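Local coordinates for protein putative metal-dependent hydrolase (Parabacteroides distasonis ATCC 8503, PDB 3KL7) that binds two zinc ions in a metallo-beta-lactamase-type fold and is probably a metal-dependent hydrolase whose substrate is not established, at residues Glu88-Glu98 / Leu104-Asn112; Ser201-Gly211 / Gly226-Gln235. One frame throughout, in Å; residues are numbered along the deposited sequence. Where two conformers were deposited one is given.

Contact 1: residues Glu88-Glu98 / Leu104-Asn112; sequences EKSDTEIIANE and LGKGKVLKN
E88, the first residue past helix 81-87, meets the ammonium of K106 in a two-pronged salt bridge. NZ lies 3.0 Å from OE2 and 3.1 Å from OE1 of E88, and both oxygens use their syn lone pairs, so the lysine nitrogen sits in the mouth of the carboxylate. The two side chains arrive from opposite directions, each extended beyond CG. The chain then turns through K89-T92, a type I beta turn, before strand 93-96 begins. I94 places its CD1 3.6 Å from CE of K106, against the aliphatic part of the lysine chain, while its CG2 approaches CD1 of L104. Its carbonyl O accepts the backbone N-H of K108 in a nearly straight bond (2.7 Å, 175°), which opens the parallel pairing. With chi1 at -69°, I95 sets CG1 beside its backbone N and CG2 anti to it, and CG2 reaches CG of L110 at 3.6 Å; I124 of strand 123-128 touches both residues. A96 uses both its backbone N and O toward the same strand: N donates to K108 O at 2.8 Å, and O accepts from L110 N at 2.9 Å. N97 is the N-cap of helix 98-104; its OD1 is bonded to S100 OG and its ND2 to R144 O. At E98, CB rests 3.8 Å from CG1 of V109, and a water joins E98 N to L110 O. I95 pairs with K108 and A96 with V109 in parallel register, and helix 98-104 between the strands completes a beta-alpha-beta unit at the sheet edge. The backbone bonds fix the strand register, apolar branches of I94 and I95 pack against L104 and L110, and the E88-K106 charge pair ties the helix end to the loop before strand 108-109.

Contact 2: residues Ser201-Gly211 / Gly226-Gln235; sequences SPKILYPYHYG and GIDVRIRELQ. With ZN (zinc ion), chain D.
R230 and Y206 meet just past the paired residues L205 and V229. The phenol OH of Y206 accepts from NH1 of R230 (3.1 Å), the oxygen lying 24° out of the guanidinium plane, and the same OH is bonded to D20. Ring and guanidinium planes stand 80° apart, and the extended arginine chain carries CD past the phenol. D228 OD2 lies in the guanidinium plane and takes NE of R230 in a salt bridge at 2.7 Å, though NE comes from above the carboxylate plane; CG2 and CD1 of I204 cover one guanidinium face. Y206 CE1 lies over one face of the R232 guanidinium, which also pairs with D20. This polar cluster belongs to the more open side, where D228 and R230 are partly exposed.

The tight part runs from L205 and I227 to the C-terminus. CG2 of I227 packs 3.6 Å from CB of L205, and CG of P207 meets CD1 of I231 at 3.5 Å, crossing at about a right angle. Y208 CB lies against CD1 of L234. Y210 has CG between its backbone N and carbonyl carbon (chi1 65°), a rotation that brings its buried ring to L234 and Q235, and its OH donates to R232 O at 2.6 Å, the acceptor lying at the ring edge, in plane. A water bridges P207 O, R230 O and R232 N between the strand pairing and the later direct bonds, Y210 N to L234 O and G211 N to Q235 OXT (2.9 Å), which H37 also holds. H209 turns away and binds zinc through NE2.

Strand 204-208 lies between strand 177-181 and the outermost strand 228-229, helix 217-221 packs on L205, P207 and V229, and F22 of strand 19-23 touches I204, Y206 and R230.

Contacts 1 and 2 each pair an outermost strand, 108-109 or 228-229, with its parallel neighbour in a beta-alpha-beta unit, one in each of the two mixed sheets. They lie on opposite sides of the chain's centre, with centres 27 Å apart and nearest atoms about 12 Å apart, so they do not touch. The zinc site relates them: in contact 2, H209 binds one zinc directly, alongside D77, H78 and D162. Contact 1 supplies no ligand, but the side chain of N97 is about 4 Å from that of the zinc ligand H73 and about 9 Å from a bound zinc, consistent with a second-shell position.

Contact 1: residues Glu88-Glu98 / Leu104-Asn112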
loop_
_atom_site.group_PDB
_atom_site.type_symbol
_atom_site.label_atom_id
_atom_site.label_comp_id
_atom_site.label_asym_id
_atom_site.label_seq_id
_atom_site.Cartn_x
_atom_site.Cartn_y
_atom_site.Cartn_z
ATOM N N GLU A 88 18.385 2.307 0.783
ATOM C CA GLU A 88 18.463 3.000 2.084
ATOM C C GLU A 88 19.679 3.930 2.195
ATOM O O GLU A 88 20.646 3.808 1.456
ATOM C CB GLU A 88 18.414 1.998 3.276
ATOM C CG GLU A 88 19.659 1.105 3.460
ATOM C CD GLU A 88 19.508 0.044 4.625
ATOM O OE1 GLU A 88 18.508 0.092 5.405
ATOM O OE2 GLU A 88 20.390 -0.813 4.743
ATOM N N LYS A 89 19.583 4.884 3.102
ATOM C CA LYS A 89 20.713 5.724 3.488
ATOM C C LYS A 89 20.786 5.685 5.013
ATOM O O LYS A 89 19.965 5.031 5.652
ATOM C CB LYS A 89 20.559 7.173 2.953
ATOM C CG LYS A 89 19.323 7.898 3.428
ATOM C CD LYS A 89 19.062 9.208 2.627
ATOM C CE LYS A 89 17.708 9.853 3.045
ATOM N NZ LYS A 89 17.222 10.839 2.069
ATOM N N SER A 90 21.763 6.363 5.598
ATOM C CA SER A 90 22.019 6.187 7.019
ATOM C C SER A 90 20.860 6.671 7.895
ATOM O O SER A 90 20.626 6.119 8.962
ATOM C CB SER A 90 23.347 6.853 7.435
ATOM O OG SER A 90 23.356 8.237 7.134
ATOM N N ASP A 91 20.127 7.680 7.437
ATOM C CA ASP A 91 19.013 8.239 8.240
ATOM C C ASP A 91 17.595 7.794 7.764
ATOM O O ASP A 91 16.591 8.385 8.160
ATOM C CB ASP A 91 19.118 9.793 8.341
ATOM C CG ASP A 91 19.042 10.492 6.976
ATOM O OD1 ASP A 91 19.015 9.799 5.946
ATOM O OD2 ASP A 91 19.007 11.747 6.942
ATOM N N THR A 92 17.533 6.743 6.938
ATOM C CA THR A 92 16.264 6.164 6.534
ATOM C C THR A 92 15.522 5.584 7.751
ATOM O O THR A 92 16.106 4.925 8.545
ATOM C CB THR A 92 16.466 5.012 5.527
ATOM O OG1 THR A 92 17.023 5.513 4.317
ATOM C CG2 THR A 92 15.148 4.330 5.221
ATOM N N GLU A 93 14.230 5.860 7.869
ATOM C CA GLU A 93 13.404 5.225 8.913
ATOM C C GLU A 93 12.543 4.149 8.276
ATOM O O GLU A 93 11.757 4.425 7.362
ATOM C CB GLU A 93 12.507 6.257 9.635
ATOM C CG GLU A 93 11.660 5.653 10.826
ATOM C CD GLU A 93 12.506 5.339 12.078
ATOM O OE1 GLU A 93 12.714 6.260 12.908
ATOM O OE2 GLU A 93 12.951 4.165 12.233
ATOM N N ILE A 94 12.697 2.916 8.760
ATOM C CA ILE A 94 11.883 1.787 8.294
ATOM C C ILE A 94 10.683 1.639 9.251
ATOM O O ILE A 94 10.871 1.563 10.459
ATOM C CB ILE A 94 12.715 0.478 8.286
ATOM C CG1 ILE A 94 13.912 0.626 7.334
ATOM C CG2 ILE A 94 11.837 -0.736 7.885
ATOM C CD1 ILE A 94 14.909 -0.535 7.384
ATOM N N ILE A 95 9.461 1.642 8.705
ATOM C CA ILE A 95 8.234 1.418 9.505
ATOM C C ILE A 95 7.589 0.105 9.024
ATOM O O ILE A 95 7.305 -0.038 7.840
ATOM C CB ILE A 95 7.182 2.603 9.348
ATOM C CG1 ILE A 95 7.696 3.897 10.017
ATOM C CG2 ILE A 95 5.861 2.249 10.046
ATOM C CD1 ILE A 95 8.882 4.541 9.327
ATOM N N ALA A 96 7.366 -0.850 9.934
ATOM C CA ALA A 96 6.964 -2.215 9.517
ATOM C C ALA A 96 6.061 -2.907 10.545
ATOM O O ALA A 96 5.934 -2.450 11.676
ATOM C CB ALA A 96 8.212 -3.069 9.263
ATOM N N ASN A 97 5.426 -4.005 10.137
ATOM C CA ASN A 97 4.720 -4.845 11.082
ATOM C C ASN A 97 5.753 -5.588 11.900
ATOM O O ASN A 97 6.907 -5.630 11.537
ATOM C CB ASN A 97 3.742 -5.815 10.372
ATOM C CG ASN A 97 4.455 -6.893 9.558
ATOM O OD1 ASN A 97 5.504 -6.642 8.964
ATOM N ND2 ASN A 97 3.870 -8.118 9.527
ATOM N N GLU A 98 5.334 -6.165 13.008
ATOM C CA GLU A 98 6.265 -6.743 13.951
ATOM C C GLU A 98 7.129 -7.871 13.339
ATOM O O GLU A 98 8.345 -7.881 13.501
ATOM C CB GLU A 98 5.524 -7.234 15.177
ATOM C CG GLU A 98 6.386 -8.089 16.111
ATOM C CD GLU A 98 5.746 -8.327 17.473
ATOM O OE1 GLU A 98 4.565 -8.005 17.654
ATOM O OE2 GLU A 98 6.443 -8.842 18.368
ATOM N N LEU A 104 14.156 -8.225 9.864
ATOM C CA LEU A 104 15.129 -7.239 9.419
ATOM C C LEU A 104 16.145 -6.969 10.467
ATOM O O LEU A 104 17.309 -6.786 10.162
ATOM C CB LEU A 104 14.440 -5.915 9.030
ATOM C CG LEU A 104 13.890 -5.861 7.608
ATOM C CD1 LEU A 104 13.078 -4.592 7.411
ATOM C CD2 LEU A 104 15.040 -5.981 6.562
ATOM N N GLY A 105 15.705 -6.924 11.717
ATOM C CA GLY A 105 16.597 -6.615 12.840
ATOM C C GLY A 105 16.736 -5.112 13.055
ATOM O O GLY A 105 17.611 -4.661 13.786
ATOM N N LYS A 106 15.869 -4.338 12.406
ATOM C CA LYS A 106 15.871 -2.887 12.560
ATOM C C LYS A 106 14.537 -2.329 12.115
ATOM O O LYS A 106 13.753 -3.015 11.467
ATOM C CB LYS A 106 17.020 -2.249 11.745
ATOM C CG LYS A 106 16.884 -2.395 10.218
ATOM C CD LYS A 106 18.240 -2.079 9.454
ATOM C CE LYS A 106 18.066 -2.224 7.909
ATOM N NZ LYS A 106 19.359 -2.292 7.175
ATOM N N GLY A 107 14.277 -1.088 12.473
ATOM C CA GLY A 107 13.058 -0.431 12.083
ATOM C C GLY A 107 12.062 -0.312 13.220
ATOM O O GLY A 107 12.233 -0.915 14.279
ATOM N N LYS A 108 11.010 0.478 12.972
ATOM C CA LYS A 108 9.942 0.733 13.941
ATOM C C LYS A 108 8.750 -0.203 13.680
ATOM O O LYS A 108 8.378 -0.433 12.542
ATOM C CB LYS A 108 9.503 2.189 13.821
ATOM C CG LYS A 108 8.419 2.576 14.746
ATOM C CD LYS A 108 7.825 3.954 14.377
ATOM C CE LYS A 108 8.783 5.070 14.634
ATOM N NZ LYS A 108 8.089 6.328 14.659
ATOM N N VAL A 109 8.173 -0.738 14.758
ATOM C CA VAL A 109 7.048 -1.676 14.678
ATOM C C VAL A 109 5.717 -0.943 14.870
ATOM O O VAL A 109 5.538 -0.245 15.852
ATOM C CB VAL A 109 7.140 -2.764 15.813
ATOM C CG1 VAL A 109 5.854 -3.554 15.907
ATOM C CG2 VAL A 109 8.311 -3.658 15.596
ATOM N N LEU A 110 4.788 -1.111 13.930
ATOM C CA LEU A 110 3.422 -0.657 14.126
ATOM C C LEU A 110 2.518 -1.867 14.158
ATOM O O LEU A 110 2.687 -2.775 13.367
ATOM C CB LEU A 110 2.965 0.297 12.993
ATOM C CG LEU A 110 3.700 1.620 12.793
ATOM C CD1 LEU A 110 2.849 2.565 11.952
ATOM C CD2 LEU A 110 4.008 2.243 14.076
ATOM N N LYS A 111 1.576 -1.880 15.104
ATOM C CA LYS A 111 0.517 -2.897 15.156
ATOM C C LYS A 111 -0.800 -2.281 14.656
ATOM O O LYS A 111 -0.926 -1.021 14.522
ATOM C CB LYS A 111 0.326 -3.403 16.594
ATOM C CG LYS A 111 1.578 -4.060 17.215
ATOM N N ASN A 112 -1.779 -3.140 14.387
ATOM C CA ASN A 112 -3.113 -2.687 13.978
ATOM C C ASN A 112 -3.682 -1.704 14.992
ATOM O O ASN A 112 -3.633 -1.943 16.169
ATOM C CB ASN A 112 -4.063 -3.881 13.814
ATOM C CG ASN A 112 -3.699 -4.781 12.595
ATOM O OD1 ASN A 112 -4.361 -5.774 12.349
ATOM N ND2 ASN A 112 -2.644 -4.410 11.842
HETATM O O HOH W 1 2.563 -5.593 13.850
#

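Contact 2: residues Ser201-Gly211 / Gly226-Gln235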
loop_
_atom_site.group_PDB
_atom_site.type_symbol
_atom_site.label_atom_id
_atom_site.label_comp_id
_atom_site.label_asym_id
_atom_site.label_seq_id
_atom_site.Cartn_x
_atom_site.Cartn_y
_atom_site.Cartn_z
ATOM N N SER A 201 -15.761 4.001 -0.125
ATOM C CA SER A 201 -15.870 4.995 -1.208
ATOM C C SER A 201 -14.673 5.890 -1.373
ATOM O O SER A 201 -14.787 7.114 -1.202
ATOM C CB SER A 201 -17.100 5.871 -0.989
ATOM O OG SER A 201 -18.275 5.139 -1.212
ATOM N N PRO A 202 -13.519 5.313 -1.709
ATOM C CA PRO A 202 -12.404 6.175 -2.003
ATOM C C PRO A 202 -12.677 6.970 -3.274
ATOM O O PRO A 202 -13.395 6.496 -4.162
ATOM C CB PRO A 202 -11.249 5.210 -2.198
ATOM C CG PRO A 202 -11.885 3.925 -2.572
ATOM C CD PRO A 202 -13.180 3.896 -1.850
ATOM N N LYS A 203 -12.140 8.180 -3.352
ATOM C CA LYS A 203 -12.327 8.979 -4.499
ATOM C C LYS A 203 -11.597 8.356 -5.692
ATOM O O LYS A 203 -12.127 8.310 -6.783
ATOM C CB LYS A 203 -11.855 10.386 -4.232
ATOM C CG LYS A 203 -12.739 11.138 -3.223
ATOM C CD LYS A 203 -12.027 12.314 -2.642
ATOM C CE LYS A 203 -12.955 13.185 -1.820
ATOM N NZ LYS A 203 -12.159 14.106 -0.940
ATOM N N ILE A 204 -10.388 7.863 -5.459
ATOM C CA ILE A 204 -9.576 7.261 -6.514
ATOM C C ILE A 204 -9.137 5.888 -6.088
ATOM O O ILE A 204 -8.689 5.714 -4.972
ATOM C CB ILE A 204 -8.347 8.139 -6.821
ATOM C CG1 ILE A 204 -8.806 9.414 -7.531
ATOM C CG2 ILE A 204 -7.324 7.366 -7.682
ATOM C CD1 ILE A 204 -7.927 10.566 -7.326
ATOM N N LEU A 205 -9.288 4.895 -6.980
ATOM C CA LEU A 205 -8.941 3.505 -6.640
ATOM C C LEU A 205 -7.965 2.941 -7.636
ATOM O O LEU A 205 -8.275 2.832 -8.814
ATOM C CB LEU A 205 -10.212 2.606 -6.592
ATOM C CG LEU A 205 -9.964 1.057 -6.398
ATOM C CD1 LEU A 205 -9.430 0.777 -5.029
ATOM C CD2 LEU A 205 -11.242 0.227 -6.639
ATOM N N TYR A 206 -6.784 2.570 -7.155
ATOM C CA TYR A 206 -5.814 1.840 -7.968
ATOM C C TYR A 206 -5.818 0.360 -7.564
ATOM O O TYR A 206 -5.256 0.001 -6.513
ATOM C CB TYR A 206 -4.384 2.371 -7.736
ATOM C CG TYR A 206 -4.096 3.768 -8.280
ATOM C CD1 TYR A 206 -3.713 3.952 -9.587
ATOM C CD2 TYR A 206 -4.177 4.888 -7.456
ATOM C CE1 TYR A 206 -3.440 5.217 -10.081
ATOM C CE2 TYR A 206 -3.901 6.149 -7.938
ATOM C CZ TYR A 206 -3.533 6.308 -9.251
ATOM O OH TYR A 206 -3.259 7.565 -9.740
ATOM N N PRO A 207 -6.424 -0.510 -8.388
ATOM C CA PRO A 207 -6.158 -1.903 -8.131
ATOM C C PRO A 207 -4.659 -2.192 -8.231
ATOM O O PRO A 207 -3.998 -1.736 -9.173
ATOM C CB PRO A 207 -6.911 -2.620 -9.261
ATOM C CG PRO A 207 -7.209 -1.600 -10.239
ATOM C CD PRO A 207 -7.336 -0.331 -9.511
ATOM N N TYR A 208 -4.119 -2.936 -7.278
ATOM C CA TYR A 208 -2.737 -3.333 -7.371
ATOM C C TYR A 208 -2.530 -4.765 -6.892
ATOM O O TYR A 208 -3.501 -5.455 -6.504
ATOM C CB TYR A 208 -1.828 -2.293 -6.670
ATOM C CG TYR A 208 -1.594 -2.431 -5.156
ATOM C CD1 TYR A 208 -2.520 -3.060 -4.313
ATOM C CD2 TYR A 208 -0.472 -1.876 -4.582
ATOM C CE1 TYR A 208 -2.297 -3.164 -2.962
ATOM C CE2 TYR A 208 -0.236 -1.966 -3.228
ATOM C CZ TYR A 208 -1.144 -2.609 -2.415
ATOM O OH TYR A 208 -0.891 -2.698 -1.050
ATOM N N HIS A 209 -1.297 -5.247 -6.972
ATOM C CA HIS A 209 -1.004 -6.604 -6.547
ATOM C C HIS A 209 -2.013 -7.549 -7.240
ATOM O O HIS A 209 -2.563 -8.456 -6.603
ATOM C CB HIS A 209 -1.133 -6.683 -4.984
ATOM C CG HIS A 209 -0.587 -7.948 -4.362
ATOM N ND1 HIS A 209 -1.348 -9.085 -4.195
ATOM C CD2 HIS A 209 0.623 -8.224 -3.810
ATOM C CE1 HIS A 209 -0.619 -10.020 -3.596
ATOM N NE2 HIS A 209 0.577 -9.525 -3.353
ATOM N N TYR A 210 -2.240 -7.344 -8.555
ATOM C CA TYR A 210 -3.321 -8.094 -9.249
ATOM C C TYR A 210 -2.909 -9.237 -10.172
ATOM O O TYR A 210 -3.763 -9.859 -10.811
ATOM C CB TYR A 210 -4.340 -7.154 -9.932
ATOM C CG TYR A 210 -3.833 -6.283 -11.101
ATOM C CD1 TYR A 210 -3.792 -6.775 -12.389
ATOM C CD2 TYR A 210 -3.479 -4.971 -10.904
ATOM C CE1 TYR A 210 -3.380 -5.998 -13.440
ATOM C CE2 TYR A 210 -3.054 -4.183 -11.948
ATOM C CZ TYR A 210 -3.012 -4.700 -13.215
ATOM O OH TYR A 210 -2.600 -3.913 -14.275
ATOM N N GLY A 211 -1.623 -9.534 -10.220
ATOM C CA GLY A 211 -1.120 -10.675 -11.011
ATOM C C GLY A 211 -1.720 -10.771 -12.400
ATOM O O GLY A 211 -1.731 -9.802 -13.139
ATOM N N GLY A 226 -19.045 6.208 -8.729
ATOM C CA GLY A 226 -18.442 7.518 -8.548
ATOM C C GLY A 226 -16.965 7.426 -8.170
ATOM O O GLY A 226 -16.334 8.436 -7.905
ATOM N N ILE A 227 -16.415 6.202 -8.162
ATOM C CA ILE A 227 -15.011 5.978 -7.836
ATOM C C ILE A 227 -14.188 5.915 -9.136
ATOM O O ILE A 227 -14.540 5.194 -10.061
ATOM C CB ILE A 227 -14.813 4.628 -7.088
ATOM C CG1 ILE A 227 -15.627 4.581 -5.815
ATOM C CG2 ILE A 227 -13.312 4.382 -6.774
ATOM C CD1 ILE A 227 -15.555 3.228 -5.120
ATOM N N ASP A 228 -13.092 6.663 -9.201
ATOM C CA ASP A 228 -12.225 6.624 -10.377
ATOM C C ASP A 228 -11.272 5.430 -10.250
ATOM O O ASP A 228 -10.297 5.475 -9.516
ATOM C CB ASP A 228 -11.452 7.930 -10.533
ATOM C CG ASP A 228 -10.519 7.931 -11.768
ATOM O OD1 ASP A 228 -10.686 7.053 -12.679
ATOM O OD2 ASP A 228 -9.615 8.815 -11.824
ATOM N N VAL A 229 -11.588 4.359 -10.953
ATOM C CA VAL A 229 -10.752 3.167 -10.954
ATOM C C VAL A 229 -9.688 3.388 -12.004
ATOM O O VAL A 229 -10.018 3.556 -13.157
ATOM C CB VAL A 229 -11.586 1.896 -11.306
ATOM C CG1 VAL A 229 -10.732 0.649 -11.224
ATOM C CG2 VAL A 229 -12.818 1.784 -10.378
ATOM N N ARG A 230 -8.412 3.421 -11.591
ATOM C CA ARG A 230 -7.294 3.682 -12.519
ATOM C C ARG A 230 -6.446 2.452 -12.655
ATOM O O ARG A 230 -5.894 1.964 -11.668
ATOM C CB ARG A 230 -6.427 4.831 -12.013
ATOM C CG ARG A 230 -7.188 6.151 -11.823
ATOM C CD ARG A 230 -6.278 7.261 -11.344
ATOM N NE ARG A 230 -6.980 8.535 -11.272
ATOM C CZ ARG A 230 -6.379 9.718 -11.086
ATOM N NH1 ARG A 230 -5.057 9.791 -10.950
ATOM N NH2 ARG A 230 -7.101 10.826 -11.042
ATOM N N ILE A 231 -6.342 1.938 -13.865
ATOM C CA ILE A 231 -5.546 0.734 -14.117
ATOM C C ILE A 231 -4.092 1.100 -14.472
ATOM O O ILE A 231 -3.825 1.832 -15.429
ATOM C CB ILE A 231 -6.158 -0.136 -15.261
ATOM C CG1 ILE A 231 -7.630 -0.413 -14.980
ATOM C CG2 ILE A 231 -5.406 -1.454 -15.405
ATOM C CD1 ILE A 231 -7.875 -1.021 -13.648
ATOM N N ARG A 232 -3.171 0.580 -13.675
ATOM C CA ARG A 232 -1.750 0.775 -13.881
ATOM C C ARG A 232 -1.062 -0.585 -13.930
ATOM O O ARG A 232 -1.677 -1.594 -13.657
ATOM C CB ARG A 232 -1.184 1.631 -12.754
ATOM C CG ARG A 232 -1.810 3.040 -12.679
ATOM C CD ARG A 232 -1.458 3.891 -13.894
ATOM N NE ARG A 232 -1.996 5.251 -13.812
ATOM C CZ ARG A 232 -3.224 5.617 -14.225
ATOM N NH1 ARG A 232 -4.066 4.736 -14.759
ATOM N NH2 ARG A 232 -3.606 6.856 -14.092
ATOM N N GLU A 233 0.213 -0.605 -14.296
ATOM C CA GLU A 233 0.937 -1.873 -14.425
ATOM C C GLU A 233 1.396 -2.358 -13.058
ATOM O O GLU A 233 2.581 -2.284 -12.719
ATOM C CB GLU A 233 2.121 -1.741 -15.389
ATOM C CG GLU A 233 1.716 -1.405 -16.838
ATOM C CD GLU A 233 0.713 -2.404 -17.426
ATOM O OE1 GLU A 233 1.138 -3.507 -17.847
ATOM O OE2 GLU A 233 -0.499 -2.075 -17.471
ATOM N N LEU A 234 0.438 -2.858 -12.281
ATOM C CA LEU A 234 0.686 -3.258 -10.910
ATOM C C LEU A 234 0.282 -4.717 -10.675
ATOM O O LEU A 234 -0.304 -5.062 -9.634
ATOM C CB LEU A 234 -0.064 -2.328 -9.934
ATOM C CG LEU A 234 0.509 -0.911 -9.820
ATOM C CD1 LEU A 234 -0.494 0.050 -9.196
ATOM C CD2 LEU A 234 1.813 -0.916 -9.056
ATOM N N GLN A 235 0.608 -5.573 -11.630
ATOM C CA GLN A 235 0.367 -7.016 -11.457
ATOM C C GLN A 235 1.355 -7.617 -10.450
ATOM O O GLN A 235 2.554 -7.352 -10.498
ATOM C CB GLN A 235 0.400 -7.765 -12.800
ATOM C CG GLN A 235 1.409 -7.301 -13.768
ATOM C CD GLN A 235 0.983 -6.071 -14.545
ATOM O OE1 GLN A 235 1.538 -4.984 -14.353
ATOM N NE2 GLN A 235 0.010 -6.228 -15.419
ATOM O OXT GLN A 235 0.959 -8.347 -9.526
HETATM ZN ZN ZN D . 1.585 -10.417 -1.660
HETATM O O HOH W 2 -3.932 0.295 -11.018
HETATM O O HOH W 3 2.507 -11.759 -0.380
#